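Local structure of sugar fermentation stimulation protein homolog (4DA2) at residues Lys3-Ser8 and Phe88-Glu93; Glu95-Leu100 and Ile221-Glu226; Asn44-Pro49 and Ala77-Arg82. The protein probably binds DNA, joining an OB-fold domain to a nuclease-like domain of the PD-(D/E)xK class that holds calcium ions. The protein carries 1 engineered substitution. All blocks are in the same frame, centred on the assembly; numbering follows the deposited sequence.

Interaction 1 (Lys3-Ser8 and Phe88-Glu93)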
# COMPACT_ATOMS: atom_id res chain seq x y z
N LYS A 3 1.19 -14.28 10.41
CA LYS A 3 1.46 -12.97 11.02
C LYS A 3 2.79 -12.37 10.60
O LYS A 3 3.80 -13.07 10.57
CB LYS A 3 1.38 -13.11 12.54
CG LYS A 3 1.83 -11.87 13.30
CD LYS A 3 1.24 -11.83 14.69
CE LYS A 3 2.08 -12.62 15.67
NZ LYS A 3 1.65 -12.33 17.06
N LEU A 4 2.81 -11.07 10.28
CA LEU A 4 4.04 -10.39 9.89
C LEU A 4 4.64 -9.59 11.02
O LEU A 4 5.86 -9.56 11.18
CB LEU A 4 3.79 -9.41 8.73
CG LEU A 4 3.42 -9.94 7.37
CD1 LEU A 4 3.25 -8.80 6.39
CD2 LEU A 4 4.46 -10.97 6.86
N MET A 5 3.78 -8.88 11.76
CA MET A 5 4.22 -7.90 12.75
C MET A 5 2.99 -7.45 13.57
O MET A 5 1.88 -7.87 13.30
CB MET A 5 4.86 -6.67 12.09
CG MET A 5 4.04 -6.03 10.96
SD MET A 5 4.77 -4.55 10.24
CE MET A 5 4.67 -3.38 11.60
N GLU A 6 3.26 -6.59 14.54
CA GLU A 6 2.24 -6.06 15.44
C GLU A 6 2.42 -4.57 15.60
O GLU A 6 3.55 -4.07 15.66
CB GLU A 6 2.35 -6.73 16.81
CG GLU A 6 2.14 -8.22 16.79
CD GLU A 6 2.54 -8.90 18.09
OE1 GLU A 6 3.29 -8.29 18.90
OE2 GLU A 6 2.10 -10.04 18.29
N VAL A 7 1.30 -3.86 15.67
CA VAL A 7 1.30 -2.43 15.94
C VAL A 7 0.70 -2.23 17.33
O VAL A 7 -0.40 -2.68 17.62
CB VAL A 7 0.46 -1.68 14.89
CG1 VAL A 7 0.26 -0.22 15.28
CG2 VAL A 7 1.11 -1.80 13.52
N SER A 8 1.46 -1.54 18.18
CA SER A 8 1.03 -1.25 19.55
C SER A 8 1.51 0.17 19.95
O SER A 8 2.64 0.54 19.62
CB SER A 8 1.67 -2.29 20.48
OG SER A 8 1.09 -2.22 21.77
N PHE A 88 5.41 -4.95 3.81
CA PHE A 88 6.22 -5.45 2.69
C PHE A 88 7.67 -5.80 3.09
O PHE A 88 8.18 -6.86 2.75
CB PHE A 88 6.19 -4.48 1.48
CG PHE A 88 6.90 -5.03 0.27
CD1 PHE A 88 6.36 -6.11 -0.43
CD2 PHE A 88 8.10 -4.50 -0.15
CE1 PHE A 88 7.01 -6.64 -1.52
CE2 PHE A 88 8.77 -5.05 -1.22
CZ PHE A 88 8.21 -6.11 -1.92
N GLU A 89 8.34 -4.89 3.80
CA GLU A 89 9.68 -5.12 4.32
C GLU A 89 9.78 -6.38 5.21
O GLU A 89 10.78 -7.07 5.17
CB GLU A 89 10.19 -3.86 5.05
CG GLU A 89 10.45 -2.70 4.07
CD GLU A 89 10.46 -1.31 4.68
OE1 GLU A 89 10.73 -1.18 5.88
OE2 GLU A 89 10.20 -0.34 3.95
N LYS A 90 8.73 -6.68 5.97
CA LYS A 90 8.72 -7.90 6.77
C LYS A 90 8.62 -9.12 5.88
O LYS A 90 9.30 -10.13 6.12
CB LYS A 90 7.58 -7.85 7.80
CG LYS A 90 7.84 -6.83 8.90
CD LYS A 90 8.82 -7.43 9.91
CE LYS A 90 9.24 -6.39 10.88
NZ LYS A 90 10.06 -6.95 11.98
N ILE A 91 7.75 -9.04 4.87
CA ILE A 91 7.66 -10.09 3.85
C ILE A 91 9.03 -10.38 3.21
O ILE A 91 9.44 -11.55 3.07
CB ILE A 91 6.58 -9.75 2.81
CG1 ILE A 91 5.20 -9.87 3.46
CG2 ILE A 91 6.69 -10.65 1.56
CD1 ILE A 91 4.08 -9.34 2.61
N ILE A 92 9.76 -9.32 2.85
CA ILE A 92 11.13 -9.47 2.30
C ILE A 92 12.09 -10.10 3.32
O ILE A 92 12.86 -11.04 3.00
CB ILE A 92 11.68 -8.13 1.72
CG1 ILE A 92 10.82 -7.63 0.54
CG2 ILE A 92 13.18 -8.24 1.30
CD1 ILE A 92 10.66 -8.60 -0.66
N GLU A 93 12.05 -9.59 4.55
CA GLU A 93 12.91 -10.05 5.64
C GLU A 93 12.73 -11.53 5.91
O GLU A 93 13.72 -12.27 6.03
CB GLU A 93 12.58 -9.30 6.93
CG GLU A 93 13.36 -8.01 7.11
CD GLU A 93 12.89 -7.21 8.31
OE1 GLU A 93 12.68 -7.81 9.40
OE2 GLU A 93 12.74 -5.98 8.17
O HOH W 1 8.01 -9.54 13.09
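The carbonyl oxygen of Leu4 and the ammonium group of Lys90 meet through one water. The water donates to Leu4 O at 2.9 Å. It also accepts from Lys90 NZ, but that bond is weak at 3.5 Å. The aliphatic part of Lys90 runs beside the same carbonyl, with CD 3.9 Å from Leu4 O. Its chain bends at chi2 (-79°) and is extended beyond, which carries NZ out to the water. A long salt bridge, 3.8 Å from Lys90 NZ to Glu93 OE1, adds a second polar partner one helical turn on. Met5 crosses Lys90 at about a right angle, and its SD lies 4.1 Å from Lys90 CG.

Beside the water the contact is apolar. The CB of Leu4 points toward the helix, and CG stands anti to the carbonyl carbon (chi1 -67°), which brings both methyl groups to Ile91. The two side chains meet at a slant. Leu4 CD2 comes to 3.6 Å from Ile91 CG1, and Leu4 CD1 touches both CG1 and CD1 of the isoleucine. Leu4 and Ile91 are buried, and both also touch Tyr223 of the neighbouring strand 220-229.

The axes of strand 3-6 and helix 88-93 pass 8.2 Å apart at 129°. This is the packing of an alpha helix on the face of a beta sheet, here in the alpha/beta architecture of the PD-(D/E)xK domain.

Interaction 2 (Glu95-Leu100 and Ile221-Glu226)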
# COMPACT_ATOMS: atom_id res chain seq x y z
N GLU A 95 11.52 -13.68 3.98
CA GLU A 95 11.59 -14.36 2.67
C GLU A 95 10.33 -15.14 2.32
O GLU A 95 10.39 -16.31 1.95
CB GLU A 95 12.84 -15.27 2.62
CG GLU A 95 14.11 -14.53 2.94
CD GLU A 95 15.34 -15.43 2.89
OE1 GLU A 95 15.93 -15.68 3.96
OE2 GLU A 95 15.71 -15.89 1.79
N LEU A 96 9.17 -14.49 2.42
CA LEU A 96 7.90 -15.17 2.26
C LEU A 96 7.39 -15.24 0.82
O LEU A 96 6.40 -15.90 0.52
CB LEU A 96 6.84 -14.58 3.19
CG LEU A 96 7.14 -14.62 4.69
CD1 LEU A 96 5.93 -14.12 5.47
CD2 LEU A 96 7.58 -16.04 5.18
N LEU A 97 8.08 -14.51 -0.07
CA LEU A 97 7.89 -14.61 -1.51
C LEU A 97 9.04 -15.48 -2.06
O LEU A 97 10.20 -15.04 -2.09
CB LEU A 97 7.88 -13.20 -2.13
CG LEU A 97 6.52 -12.66 -2.60
CD1 LEU A 97 5.53 -12.61 -1.47
CD2 LEU A 97 6.64 -11.28 -3.29
N PRO A 98 8.73 -16.73 -2.46
CA PRO A 98 9.76 -17.67 -2.91
C PRO A 98 10.71 -17.07 -3.95
O PRO A 98 11.91 -17.33 -3.90
CB PRO A 98 8.96 -18.82 -3.51
CG PRO A 98 7.67 -18.79 -2.76
CD PRO A 98 7.38 -17.33 -2.52
N GLU A 99 10.18 -16.26 -4.87
CA GLU A 99 11.02 -15.71 -5.95
C GLU A 99 12.05 -14.70 -5.42
O GLU A 99 13.06 -14.44 -6.08
CB GLU A 99 10.17 -15.05 -7.03
CG GLU A 99 9.32 -13.89 -6.50
CD GLU A 99 8.40 -13.33 -7.56
OE1 GLU A 99 8.88 -13.21 -8.71
OE2 GLU A 99 7.23 -13.02 -7.25
N LEU A 100 11.81 -14.15 -4.23
CA LEU A 100 12.74 -13.18 -3.62
C LEU A 100 13.56 -13.76 -2.44
O LEU A 100 14.14 -13.03 -1.63
CB LEU A 100 11.99 -11.89 -3.23
CG LEU A 100 11.39 -11.12 -4.42
CD1 LEU A 100 10.34 -10.12 -3.98
CD2 LEU A 100 12.47 -10.43 -5.30
N ILE A 221 -0.71 -7.77 12.27
CA ILE A 221 -0.81 -7.58 10.82
C ILE A 221 -0.66 -8.95 10.16
O ILE A 221 0.29 -9.69 10.42
CB ILE A 221 0.20 -6.54 10.28
CG1 ILE A 221 -0.20 -5.13 10.75
CG2 ILE A 221 0.31 -6.61 8.72
CD1 ILE A 221 0.63 -4.03 10.13
N ILE A 222 -1.64 -9.28 9.34
CA ILE A 222 -1.79 -10.62 8.79
C ILE A 222 -1.54 -10.62 7.27
O ILE A 222 -2.16 -9.84 6.52
CB ILE A 222 -3.21 -11.21 9.11
CG1 ILE A 222 -3.51 -11.18 10.62
CG2 ILE A 222 -3.38 -12.63 8.56
CD1 ILE A 222 -2.40 -11.80 11.48
N TYR A 223 -0.68 -11.52 6.81
CA TYR A 223 -0.42 -11.64 5.40
C TYR A 223 -1.20 -12.86 4.93
O TYR A 223 -0.93 -13.97 5.40
CB TYR A 223 1.11 -11.81 5.17
CG TYR A 223 1.48 -12.25 3.76
CD1 TYR A 223 0.95 -11.60 2.62
CD2 TYR A 223 2.37 -13.31 3.55
CE1 TYR A 223 1.29 -12.00 1.33
CE2 TYR A 223 2.72 -13.71 2.25
CZ TYR A 223 2.18 -13.05 1.16
OH TYR A 223 2.51 -13.46 -0.12
N ARG A 224 -2.18 -12.65 4.04
CA ARG A 224 -3.07 -13.70 3.60
C ARG A 224 -2.52 -14.49 2.39
O ARG A 224 -3.02 -15.56 2.07
CB ARG A 224 -4.48 -13.16 3.31
CG ARG A 224 -5.24 -12.59 4.55
CD ARG A 224 -6.75 -12.41 4.24
NE ARG A 224 -6.95 -11.67 3.00
CZ ARG A 224 -6.84 -10.35 2.87
NH1 ARG A 224 -6.55 -9.60 3.93
NH2 ARG A 224 -7.02 -9.77 1.69
N GLY A 225 -1.46 -13.97 1.77
CA GLY A 225 -0.87 -14.57 0.58
C GLY A 225 -1.10 -13.69 -0.64
O GLY A 225 -1.53 -12.51 -0.52
N GLU A 226 -0.87 -14.25 -1.82
CA GLU A 226 -1.06 -13.45 -3.04
C GLU A 226 -2.51 -13.38 -3.50
O GLU A 226 -3.31 -14.29 -3.24
CB GLU A 226 -0.19 -13.96 -4.19
CG GLU A 226 1.28 -13.82 -3.95
CD GLU A 226 2.10 -14.33 -5.14
OE1 GLU A 226 1.78 -13.96 -6.30
OE2 GLU A 226 3.08 -15.06 -4.91
O HOH W 2 3.84 -15.73 -0.25
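Leu96 and Tyr223 lie alongside each other and point in opposite directions, so each side chain passes the other. The touching atoms are Leu96 CD1 and Tyr223 CD2, 4.1 Å apart. Leu97 comes in differently. Its side chain stands at about a right angle to the tyrosine and meets the far end of it, with CD1 3.4 Å from Tyr223 OH and 4.3 Å from Tyr223 CZ. Both leucine methyls approach the ring obliquely. Tyr223 reaches them because its CG is anti to the backbone N (chi1 168°), which sends the ring from the strand toward the loop.

The loop follows helix 81-93, which ends in a Schellman motif with Glu95 at positive phi. Strand 220-229 belongs to the mixed sheet of the PD-(D/E)xK fold, and Tyr223 helps fill the layer between that sheet and the helix. Leu211 of strand 207-215 is a further neighbour of both Tyr223 and Leu97. Nearby, the like-charged Glu99 and Glu226 stay 5.2 Å apart (OE2 to OE2), and Glu99 has a salt bridge to Arg209.

Tyr223 is buried, and a water meets its hydroxyl. This water lies in the ring plane at the edge, 2.6 Å from Tyr223 OH, and donates to Leu96 O at 2.7 Å. It thus links the hydroxyl to the loop backbone. The backbone N of Gly225, on the same strand, lies over one face of the ring, nearer its border than its centre.

Interaction 3 (Asn44-Pro49 and Ala77-Arg82); sequences NEFMIP and AIIDTR
Phe46 and Met47 pack on Ala77 and Ile79 in the OB domain, where a loop before strand 52-57 meets the end of strand 75-78. The CZ end of the Phe46 ring rests against Ala77, with CZ 3.6 Å and CE1 3.9 Å from Ala77 CB. Ile79 meets another part of the ring: its CG2 is 4.1 Å from Phe46 CD2, and the two side chains run antiparallel, one beside the other. Both approaches to the ring are oblique. Phe70 of strand 65-72 also meets this ring, with the planes at about 20°, and Leu178 touches both Phe46 and Ala77.

Two backbone features lie next to the contact. Met47 is the centre of an inverse gamma turn, with a weak hydrogen bond of 2.9 Å from Ile48 N to Phe46 O. Across from it, the chain passes from Ile79 to Asp80, the N-cap of helix 81-93, whose OD2 accepts from Leu83 N.

The remaining contact is aliphatic. The CB of Met47 points neither toward 77-82 nor away from it, but chi1 (-54°) turns CG toward Ile79. After a bend at chi2 the chain is extended at chi3. Its terminal methyl, CE, ends 3.9 Å from Ile79 CD1.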
# COMPACT_ATOMS: atom_id res chain seq x y z
N ASN A 44 -12.51 7.88 -0.53
CA ASN A 44 -13.90 8.32 -0.35
C ASN A 44 -14.81 7.34 0.39
O ASN A 44 -15.69 7.75 1.13
CB ASN A 44 -14.53 8.68 -1.71
CG ASN A 44 -14.39 10.15 -2.04
OD1 ASN A 44 -14.38 11.02 -1.16
ND2 ASN A 44 -14.29 10.45 -3.33
N GLU A 45 -14.60 6.04 0.19
CA GLU A 45 -15.42 5.06 0.90
C GLU A 45 -15.08 4.90 2.40
O GLU A 45 -15.91 4.42 3.18
CB GLU A 45 -15.50 3.74 0.13
CG GLU A 45 -16.23 3.93 -1.21
CD GLU A 45 -16.20 2.71 -2.12
OE1 GLU A 45 -16.13 1.57 -1.61
OE2 GLU A 45 -16.27 2.90 -3.35
N PHE A 46 -13.88 5.34 2.79
CA PHE A 46 -13.43 5.23 4.18
C PHE A 46 -13.61 6.52 4.95
O PHE A 46 -13.98 6.48 6.13
CB PHE A 46 -11.95 4.83 4.28
CG PHE A 46 -11.69 3.36 3.96
CD1 PHE A 46 -12.34 2.35 4.68
CD2 PHE A 46 -10.82 3.02 2.93
CE1 PHE A 46 -12.11 1.00 4.38
CE2 PHE A 46 -10.59 1.67 2.61
CZ PHE A 46 -11.23 0.67 3.34
N MET A 47 -13.31 7.65 4.30
CA MET A 47 -13.26 8.99 4.93
C MET A 47 -14.66 9.55 5.03
O MET A 47 -14.97 10.54 4.36
CB MET A 47 -12.41 9.95 4.10
CG MET A 47 -11.02 9.46 3.78
SD MET A 47 -9.91 9.85 5.13
CE MET A 47 -8.45 8.87 4.72
N ILE A 48 -15.49 8.92 5.85
CA ILE A 48 -16.90 9.29 6.02
C ILE A 48 -17.12 9.62 7.49
O ILE A 48 -16.76 8.83 8.37
CB ILE A 48 -17.86 8.12 5.58
CG1 ILE A 48 -17.64 7.74 4.10
CG2 ILE A 48 -19.35 8.43 5.89
CD1 ILE A 48 -18.29 8.67 3.11
N PRO A 49 -17.68 10.81 7.78
CA PRO A 49 -17.94 11.17 9.19
C PRO A 49 -18.71 10.07 9.93
O PRO A 49 -19.73 9.56 9.42
CB PRO A 49 -18.75 12.47 9.08
CG PRO A 49 -18.29 13.09 7.78
CD PRO A 49 -18.02 11.91 6.85
N ALA A 77 -8.80 -2.32 7.56
CA ALA A 77 -8.14 -2.03 6.27
C ALA A 77 -7.00 -1.05 6.58
O ALA A 77 -7.20 -0.06 7.27
CB ALA A 77 -9.12 -1.38 5.33
N ILE A 78 -5.80 -1.32 6.06
CA ILE A 78 -4.66 -0.46 6.36
C ILE A 78 -4.55 0.55 5.22
O ILE A 78 -4.18 0.19 4.08
CB ILE A 78 -3.34 -1.26 6.51
CG1 ILE A 78 -3.46 -2.28 7.67
CG2 ILE A 78 -2.18 -0.27 6.72
CD1 ILE A 78 -2.30 -3.31 7.77
N ILE A 79 -4.81 1.80 5.55
CA ILE A 79 -4.61 2.89 4.57
C ILE A 79 -3.25 3.56 4.58
O ILE A 79 -2.88 4.19 3.58
CB ILE A 79 -5.70 3.98 4.72
CG1 ILE A 79 -5.57 4.74 6.04
CG2 ILE A 79 -7.09 3.35 4.51
CD1 ILE A 79 -5.91 6.24 5.93
N ASP A 80 -2.49 3.41 5.68
CA ASP A 80 -1.21 4.09 5.83
C ASP A 80 -0.16 3.42 4.95
O ASP A 80 0.16 2.24 5.13
CB ASP A 80 -0.76 4.10 7.30
CG ASP A 80 0.50 4.94 7.53
OD1 ASP A 80 0.38 6.14 7.88
OD2 ASP A 80 1.62 4.40 7.38
N THR A 81 0.39 4.18 4.01
CA THR A 81 1.36 3.59 3.06
C THR A 81 2.71 3.25 3.71
O THR A 81 3.40 2.33 3.24
CB THR A 81 1.55 4.46 1.80
OG1 THR A 81 2.12 5.72 2.16
CG2 THR A 81 0.21 4.66 1.08
N ARG A 82 3.07 3.97 4.77
CA ARG A 82 4.25 3.65 5.55
C ARG A 82 4.14 2.29 6.24
O ARG A 82 5.11 1.50 6.19
CB ARG A 82 4.58 4.73 6.59
CG ARG A 82 5.08 6.03 6.04
CD ARG A 82 5.23 7.02 7.18
NE ARG A 82 5.81 8.29 6.76
CZ ARG A 82 5.71 9.42 7.45
NH1 ARG A 82 5.04 9.45 8.59
NH2 ARG A 82 6.28 10.53 6.99

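Overall arrangement
From the N terminus, strand 2-6 starts a long loop that interaction 1 closes at helix 81-93. Within that loop lies the OB sheet, and interaction 3 makes a shorter closure there, between 44-49 and 77-82. Its second segment runs into the helix used by interaction 1, although the two contacts do not touch. Interaction 2 opens after both have closed. It brings the loop after the helix to strand 220-229, near the C terminus. Interactions 1 and 2 share a sheet, in which strands 2-6 and 220-229 pair through Leu4, Met5 and Ile221. Ile221 also packs on Ile78, so interaction 2 touches interaction 3, probably near the junction of the OB and PD-(D/E)xK parts.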